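Local coordinates for protein COMB10 (Helicobacter pylori, PDB 2BHV) that probably serves as a core subunit of the Com type IV secretion system, as a membrane protein of the TrbI/VirB10 family, at residues Ala44-Pro49 and Ser70-His75; Leu150-Leu155 and Val222-Asn227. One frame throughout, in Å; residues are numbered along the deposited sequence.

From the N terminus the chain passes through 44-49, which runs into strand 48-52, and returns after a mostly extended excursion to 70-75; interaction 1 closes this loop of 20 residues. Later 150-155 begins interaction 2, closed by 222-227 after 66 intervening residues that include helices 184-190 and 196-209. The two loops therefore follow in series and neither nest nor cross. They meet in space, with centres 11 Å apart, because strands 48-52 and 221-226 are neighbours in the large mixed sheet: Ile48 O lies 2.8 Å from Ile224 N, a probable hydrogen bond. Interaction 1 joins that sheet to the 72-73 hairpin; interaction 2 adds 152-156, one of its two outermost strands within this chain.

Interaction 1: residues Ala44-Pro49 and Ser70-His75; sequences ADKMIP and SDIFAH
Ile72 reaches from the segment Ser70-His75 toward Lys46, Ile48 and Pro49, and its side chain carries the largest share of the 232 Å² buried between the two segments. Its CB points at the opposing segment and divides there into two branches. The methyl CG2, anti to the backbone N, meets the aliphatic part of Lys46, with Ile72 CG2 4.1 Å from Lys46 CD; the two chains run alongside one another with opposite headings. On the other branch, Ile72 CG1 lies 4.0 Å from Ile48 CG2. The chain then turns at chi2 (-59°), and its terminal methyl Ile72 CD1 stays at 4.0 Å from the same Ile48 CG2 while approaching the proline ring, where Ile72 CD1 is 4.2 Å from Pro49 CD. The isoleucine side chains lie roughly perpendicular, and one methyl of Ile48, CG2, touches two successive carbons of Ile72.

The end-to-end directions of 46-49 and 70-73 differ by 162°, but the CA atoms of Ile48 and Ile72 are 7.1 Å apart, too far for paired strands of one sheet. The backbones belong to different sheets: the backbone of Ile48 hydrogen-bonds to that of Ile224 within the large mixed sheet, whereas Ile72 hydrogen-bonds through its backbone to Leu81 and Ile82 in the small antiparallel hairpin of strands 72-73 and 80-82. The contact between 44-49 and 70-75 is therefore mainly one of side chains, and Ile72 also packs on Ile82 within its own hairpin.

Polar groups border the apolar centre. At the Ser70 end, the hydroxyl oxygen Ser70 OG rests 3.7 Å from Pro49 CG, a van der Waals approach to the ring. At the other, the bent lysine chain places Lys46 NZ 3.8 Å from Phe73 O.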
ATOM      1  N   ALA A  44      21.350   5.523 -29.865  1.00 46.73           N
ATOM      2  CA  ALA A  44      20.294   5.526 -28.859  1.00 46.82           C
ATOM      3  C   ALA A  44      19.723   4.113 -28.634  1.00 46.94           C
ATOM      4  O   ALA A  44      19.518   3.345 -29.584  1.00 46.98           O
ATOM      5  CB  ALA A  44      19.189   6.503 -29.248  1.00 46.53           C
ATOM      6  N   ASP A  45      19.504   3.780 -27.366  1.00 47.11           N
ATOM      7  CA  ASP A  45      18.947   2.492 -26.967  1.00 47.50           C
ATOM      8  C   ASP A  45      19.791   1.271 -27.354  1.00 47.51           C
ATOM      9  O   ASP A  45      19.261   0.155 -27.471  1.00 47.76           O
ATOM     10  CB  ASP A  45      17.510   2.336 -27.467  1.00 47.70           C
ATOM     11  CG  ASP A  45      16.664   3.558 -27.186  1.00 48.65           C
ATOM     12  OD1 ASP A  45      16.469   3.887 -25.992  1.00 49.85           O
ATOM     13  OD2 ASP A  45      16.195   4.188 -28.159  1.00 48.96           O
ATOM     14  N   LYS A  46      21.094   1.468 -27.552  1.00 47.12           N
ATOM     15  CA  LYS A  46      22.000   0.339 -27.477  1.00 46.96           C
ATOM     16  C   LYS A  46      21.864  -0.161 -26.047  1.00 46.89           C
ATOM     17  O   LYS A  46      21.643   0.632 -25.126  1.00 46.95           O
ATOM     18  CB  LYS A  46      23.440   0.757 -27.752  1.00 46.99           C
ATOM     19  CG  LYS A  46      24.182  -0.148 -28.746  1.00 47.34           C
ATOM     20  CD  LYS A  46      24.798  -1.385 -28.090  1.00 47.83           C
ATOM     21  CE  LYS A  46      25.171  -2.439 -29.131  1.00 48.16           C
ATOM     22  NZ  LYS A  46      26.105  -1.909 -30.169  1.00 48.12           N
ATOM     23  N   MET A  47      21.959  -1.470 -25.861  1.00 46.69           N
ATOM     24  CA  MET A  47      21.866  -2.030 -24.534  1.00 46.31           C
ATOM     25  C   MET A  47      23.258  -2.410 -24.122  1.00 46.19           C
ATOM     26  O   MET A  47      23.794  -3.395 -24.618  1.00 46.41           O
ATOM     27  CB  MET A  47      20.968  -3.266 -24.530  1.00 46.37           C
ATOM     28  CG  MET A  47      19.569  -3.053 -25.035  1.00 46.52           C
ATOM     29  SD  MET A  47      18.522  -2.294 -23.794  1.00 48.57           S
ATOM     30  CE  MET A  47      18.523  -0.607 -24.352  1.00 48.63           C
ATOM     31  N   ILE A  48      23.859  -1.617 -23.238  1.00 45.98           N
ATOM     32  CA  ILE A  48      25.175  -1.934 -22.692  1.00 45.66           C
ATOM     33  C   ILE A  48      25.005  -2.788 -21.436  1.00 45.62           C
ATOM     34  O   ILE A  48      24.637  -2.283 -20.379  1.00 45.74           O
ATOM     35  CB  ILE A  48      25.952  -0.666 -22.342  1.00 45.66           C
ATOM     36  CG1 ILE A  48      26.080   0.242 -23.555  1.00 45.47           C
ATOM     37  CG2 ILE A  48      27.316  -1.014 -21.783  1.00 45.66           C
ATOM     38  CD1 ILE A  48      26.344   1.669 -23.193  1.00 45.50           C
ATOM     39  N   PRO A  49      25.268  -4.092 -21.551  1.00 45.44           N
ATOM     40  CA  PRO A  49      25.072  -4.958 -20.405  1.00 45.38           C
ATOM     41  C   PRO A  49      26.183  -4.780 -19.367  1.00 45.18           C
ATOM     42  O   PRO A  49      27.363  -4.723 -19.708  1.00 45.08           O
ATOM     43  CB  PRO A  49      25.113  -6.347 -21.018  1.00 45.34           C
ATOM     44  CG  PRO A  49      25.985  -6.191 -22.200  1.00 45.54           C
ATOM     45  CD  PRO A  49      25.774  -4.822 -22.719  1.00 45.35           C
ATOM     46  N   SER A  70      30.673  -6.775 -22.163  1.00 46.19           N
ATOM     47  CA  SER A  70      31.150  -7.097 -23.512  1.00 46.47           C
ATOM     48  C   SER A  70      31.480  -5.835 -24.287  1.00 46.54           C
ATOM     49  O   SER A  70      30.977  -4.757 -23.962  1.00 46.54           O
ATOM     50  CB  SER A  70      30.098  -7.901 -24.275  1.00 46.60           C
ATOM     51  OG  SER A  70      28.839  -7.262 -24.223  1.00 46.89           O
ATOM     52  N   ASP A  71      32.319  -5.972 -25.312  1.00 46.56           N
ATOM     53  CA  ASP A  71      32.709  -4.840 -26.145  1.00 46.64           C
ATOM     54  C   ASP A  71      31.503  -4.137 -26.754  1.00 46.60           C
ATOM     55  O   ASP A  71      30.578  -4.784 -27.242  1.00 46.57           O
ATOM     56  CB  ASP A  71      33.632  -5.294 -27.268  1.00 46.75           C
ATOM     57  CG  ASP A  71      34.992  -5.712 -26.775  1.00 47.21           C
ATOM     58  OD1 ASP A  71      35.480  -5.144 -25.777  1.00 47.49           O
ATOM     59  OD2 ASP A  71      35.581  -6.614 -27.405  1.00 48.01           O
ATOM     60  N   ILE A  72      31.525  -2.810 -26.714  1.00 46.47           N
ATOM     61  CA  ILE A  72      30.486  -2.014 -27.337  1.00 46.61           C
ATOM     62  C   ILE A  72      31.047  -1.336 -28.589  1.00 46.72           C
ATOM     63  O   ILE A  72      31.935  -0.501 -28.508  1.00 46.76           O
ATOM     64  CB  ILE A  72      29.884  -0.977 -26.363  1.00 46.45           C
ATOM     65  CG1 ILE A  72      29.582  -1.627 -25.008  1.00 46.23           C
ATOM     66  CG2 ILE A  72      28.638  -0.320 -26.974  1.00 46.21           C
ATOM     67  CD1 ILE A  72      28.626  -2.798 -25.064  1.00 46.03           C
ATOM     68  N   PHE A  73      30.520  -1.727 -29.743  1.00 46.76           N
ATOM     69  CA  PHE A  73      31.016  -1.258 -31.022  1.00 46.80           C
ATOM     70  C   PHE A  73      30.266  -0.021 -31.461  1.00 46.88           C
ATOM     71  O   PHE A  73      29.094   0.134 -31.147  1.00 47.12           O
ATOM     72  CB  PHE A  73      30.854  -2.350 -32.083  1.00 46.76           C
ATOM     73  CG  PHE A  73      31.811  -3.492 -31.928  1.00 46.84           C
ATOM     74  CD1 PHE A  73      33.105  -3.401 -32.439  1.00 47.18           C
ATOM     75  CD2 PHE A  73      31.420  -4.662 -31.281  1.00 46.96           C
ATOM     76  CE1 PHE A  73      33.999  -4.456 -32.308  1.00 47.04           C
ATOM     77  CE2 PHE A  73      32.302  -5.722 -31.137  1.00 47.10           C
ATOM     78  CZ  PHE A  73      33.602  -5.621 -31.653  1.00 47.17           C
ATOM     79  N   ALA A  74      30.941   0.857 -32.194  1.00 46.87           N
ATOM     80  CA  ALA A  74      30.281   2.011 -32.800  1.00 46.97           C
ATOM     81  C   ALA A  74      29.304   1.560 -33.878  1.00 46.97           C
ATOM     82  O   ALA A  74      29.542   0.572 -34.568  1.00 47.13           O
ATOM     83  CB  ALA A  74      31.303   2.981 -33.372  1.00 46.99           C
ATOM     84  N   HIS A  75      28.209   2.296 -34.020  1.00 47.10           N
ATOM     85  CA  HIS A  75      27.122   1.938 -34.939  1.00 47.30           C
ATOM     86  C   HIS A  75      27.594   1.489 -36.320  1.00 47.49           C
ATOM     87  O   HIS A  75      26.969   0.629 -36.951  1.00 47.45           O
ATOM     88  CB  HIS A  75      26.160   3.111 -35.075  1.00 47.28           C
ATOM     89  CG  HIS A  75      25.066   2.889 -36.071  1.00 47.49           C
ATOM     90  ND1 HIS A  75      23.955   2.116 -35.800  1.00 47.28           N
ATOM     91  CD2 HIS A  75      24.907   3.350 -37.335  1.00 47.46           C
ATOM     92  CE1 HIS A  75      23.162   2.106 -36.859  1.00 47.63           C
ATOM     93  NE2 HIS A  75      23.716   2.846 -37.805  1.00 47.74           N
TER

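Interaction 2: residues Leu150-Leu155 and Val222-Asn227; sequences LLLSTL and VFISPN
Leu155 and Phe223 face each other as a hydrogen-bonded pair in an antiparallel strand pairing at the margin of the large mixed sheet, where strand 152-156 is outermost within this chain. Leu155 N donates to Phe223 O at 2.7 Å, nearly straight at 175°, and Phe223 N donates back to Leu155 O; Ser153 and Ser225 repeat the reciprocal pattern.

Side chains alternate between the faces. Leu155, Phe223, Ser153 and Ser225 share one: Leu155 CB lies 3.9 Å from Phe223 CB, but the phenyl ring leads away toward Met47, while Leu155 CD2 turns to Ser225 CB. Leu152, Thr154, Ile224 and Pro226 occupy the other. There Leu152 CD1 extends over the proline, 3.6 Å from Pro226 CA, and also meets Ile224 CG2; Trp107 packs on this face and hydrogen-bonds Thr154 OG1. The Thr154 backbone hydrogen-bonds to the second subunit, another copy of the protein, on which Thr154 packs against Ile196, Leu155 against Gly193 and Phe223 against Ser192.

Beyond the strands, Asn227 N donates a hydrogen bond to Leu151 O, and the Asn227 amide bridges two residues. Its ND2 donates to Leu150 O at 3.0 Å, standing 55° above the carbonyl plane. With Ser153 OG anti to the carbonyl carbon (chi1 -65°), the hydroxyl is carried to the amide, where Ser153 OG donates to Asn227 OD1 at 2.9 Å, in the carbonyl plane and on a lone pair.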
ATOM      1  N   LEU A 150      17.929  12.520 -17.557  1.00 45.94           N
ATOM      2  CA  LEU A 150      18.963  11.503 -17.535  1.00 45.94           C
ATOM      3  C   LEU A 150      19.411  11.198 -18.949  1.00 45.99           C
ATOM      4  O   LEU A 150      18.575  11.078 -19.841  1.00 46.21           O
ATOM      5  CB  LEU A 150      18.447  10.223 -16.879  1.00 45.79           C
ATOM      6  CG  LEU A 150      18.050  10.253 -15.418  1.00 45.34           C
ATOM      7  CD1 LEU A 150      17.403   8.939 -15.070  1.00 45.91           C
ATOM      8  CD2 LEU A 150      19.238  10.511 -14.548  1.00 45.13           C
ATOM      9  N   LEU A 151      20.718  11.069 -19.155  1.00 45.80           N
ATOM     10  CA  LEU A 151      21.239  10.827 -20.491  1.00 45.89           C
ATOM     11  C   LEU A 151      21.347   9.342 -20.777  1.00 45.99           C
ATOM     12  O   LEU A 151      21.438   8.943 -21.931  1.00 46.24           O
ATOM     13  CB  LEU A 151      22.585  11.526 -20.703  1.00 45.95           C
ATOM     14  CG  LEU A 151      22.615  13.060 -20.633  1.00 46.26           C
ATOM     15  CD1 LEU A 151      24.050  13.590 -20.528  1.00 46.37           C
ATOM     16  CD2 LEU A 151      21.907  13.681 -21.818  1.00 46.31           C
ATOM     17  N   LEU A 152      21.329   8.531 -19.714  1.00 45.97           N
ATOM     18  CA  LEU A 152      21.462   7.076 -19.799  1.00 45.50           C
ATOM     19  C   LEU A 152      20.456   6.430 -18.860  1.00 45.56           C
ATOM     20  O   LEU A 152      20.422   6.728 -17.670  1.00 45.69           O
ATOM     21  CB  LEU A 152      22.849   6.635 -19.366  1.00 45.56           C
ATOM     22  CG  LEU A 152      24.169   6.867 -20.105  1.00 45.29           C
ATOM     23  CD1 LEU A 152      24.237   6.135 -21.433  1.00 44.96           C
ATOM     24  CD2 LEU A 152      24.514   8.345 -20.223  1.00 44.97           C
ATOM     25  N   SER A 153      19.636   5.544 -19.395  1.00 45.58           N
ATOM     26  CA  SER A 153      18.665   4.836 -18.595  1.00 45.70           C
ATOM     27  C   SER A 153      19.315   3.599 -18.027  1.00 45.86           C
ATOM     28  O   SER A 153      20.311   3.118 -18.568  1.00 46.08           O
ATOM     29  CB  SER A 153      17.479   4.440 -19.448  1.00 45.71           C
ATOM     30  OG  SER A 153      16.798   5.590 -19.906  1.00 46.45           O
ATOM     31  N   THR A 154      18.745   3.080 -16.936  1.00 45.83           N
ATOM     32  CA  THR A 154      19.230   1.854 -16.318  1.00 45.47           C
ATOM     33  C   THR A 154      18.124   0.845 -16.277  1.00 45.39           C
ATOM     34  O   THR A 154      17.166   1.014 -15.555  1.00 45.32           O
ATOM     35  CB  THR A 154      19.745   2.115 -14.911  1.00 45.47           C
ATOM     36  OG1 THR A 154      20.595   3.266 -14.941  1.00 45.48           O
ATOM     37  CG2 THR A 154      20.509   0.934 -14.398  1.00 44.90           C
ATOM     38  N   LEU A 155      18.281  -0.213 -17.068  1.00 45.63           N
ATOM     39  CA  LEU A 155      17.257  -1.244 -17.260  1.00 45.54           C
ATOM     40  C   LEU A 155      17.652  -2.563 -16.616  1.00 45.56           C
ATOM     41  O   LEU A 155      18.834  -2.791 -16.358  1.00 45.61           O
ATOM     42  CB  LEU A 155      17.024  -1.450 -18.750  1.00 45.30           C
ATOM     43  CG  LEU A 155      16.262  -0.408 -19.588  1.00 45.25           C
ATOM     44  CD1 LEU A 155      16.136   0.977 -18.968  1.00 45.54           C
ATOM     45  CD2 LEU A 155      16.857  -0.312 -20.977  1.00 45.77           C
ATOM     46  N   VAL A 222      22.355  -5.556 -15.275  1.00 45.78           N
ATOM     47  CA  VAL A 222      21.716  -4.331 -15.720  1.00 45.79           C
ATOM     48  C   VAL A 222      22.006  -4.028 -17.209  1.00 45.73           C
ATOM     49  O   VAL A 222      23.040  -4.431 -17.725  1.00 45.90           O
ATOM     50  CB  VAL A 222      22.182  -3.191 -14.784  1.00 45.76           C
ATOM     51  CG1 VAL A 222      22.771  -2.018 -15.542  1.00 45.79           C
ATOM     52  CG2 VAL A 222      21.067  -2.786 -13.829  1.00 45.51           C
ATOM     53  N   PHE A 223      21.086  -3.352 -17.895  1.00 45.47           N
ATOM     54  CA  PHE A 223      21.404  -2.728 -19.179  1.00 45.35           C
ATOM     55  C   PHE A 223      21.507  -1.232 -18.981  1.00 45.25           C
ATOM     56  O   PHE A 223      20.578  -0.605 -18.472  1.00 45.22           O
ATOM     57  CB  PHE A 223      20.329  -2.998 -20.241  1.00 45.36           C
ATOM     58  CG  PHE A 223      20.261  -4.410 -20.681  1.00 45.41           C
ATOM     59  CD1 PHE A 223      21.292  -4.970 -21.407  1.00 45.70           C
ATOM     60  CD2 PHE A 223      19.164  -5.187 -20.379  1.00 45.66           C
ATOM     61  CE1 PHE A 223      21.235  -6.281 -21.812  1.00 45.24           C
ATOM     62  CE2 PHE A 223      19.107  -6.509 -20.785  1.00 45.80           C
ATOM     63  CZ  PHE A 223      20.146  -7.055 -21.496  1.00 44.80           C
ATOM     64  N   ILE A 224      22.636  -0.659 -19.379  1.00 45.12           N
ATOM     65  CA  ILE A 224      22.756   0.783 -19.450  1.00 45.13           C
ATOM     66  C   ILE A 224      22.458   1.216 -20.884  1.00 45.33           C
ATOM     67  O   ILE A 224      23.084   0.729 -21.822  1.00 45.21           O
ATOM     68  CB  ILE A 224      24.133   1.254 -19.002  1.00 45.07           C
ATOM     69  CG1 ILE A 224      24.353   0.889 -17.535  1.00 44.86           C
ATOM     70  CG2 ILE A 224      24.280   2.763 -19.212  1.00 45.50           C
ATOM     71  CD1 ILE A 224      25.756   1.113 -17.015  1.00 44.68           C
ATOM     72  N   SER A 225      21.486   2.117 -21.042  1.00 45.54           N
ATOM     73  CA  SER A 225      20.972   2.489 -22.347  1.00 45.73           C
ATOM     74  C   SER A 225      21.002   4.002 -22.587  1.00 45.79           C
ATOM     75  O   SER A 225      20.399   4.771 -21.847  1.00 45.91           O
ATOM     76  CB  SER A 225      19.555   1.964 -22.496  1.00 45.86           C
ATOM     77  OG  SER A 225      18.991   2.377 -23.729  1.00 46.79           O
ATOM     78  N   PRO A 226      21.700   4.435 -23.635  1.00 45.79           N
ATOM     79  CA  PRO A 226      21.731   5.845 -23.969  1.00 45.91           C
ATOM     80  C   PRO A 226      20.371   6.323 -24.437  1.00 46.06           C
ATOM     81  O   PRO A 226      19.704   5.644 -25.221  1.00 46.25           O
ATOM     82  CB  PRO A 226      22.723   5.905 -25.128  1.00 45.93           C
ATOM     83  CG  PRO A 226      23.471   4.634 -25.066  1.00 45.90           C
ATOM     84  CD  PRO A 226      22.501   3.642 -24.570  1.00 45.75           C
ATOM     85  N   ASN A 227      19.957   7.479 -23.947  1.00 46.07           N
ATOM     86  CA  ASN A 227      18.713   8.080 -24.381  1.00 45.97           C
ATOM     87  C   ASN A 227      18.910   8.950 -25.608  1.00 46.18           C
ATOM     88  O   ASN A 227      17.955   9.505 -26.150  1.00 46.41           O
ATOM     89  CB  ASN A 227      18.094   8.875 -23.249  1.00 45.82           C
ATOM     90  CG  ASN A 227      17.565   7.993 -22.154  1.00 46.11           C
ATOM     91  OD1 ASN A 227      17.021   6.928 -22.420  1.00 46.36           O
ATOM     92  ND2 ASN A 227      17.720   8.430 -20.910  1.00 46.22           N
TER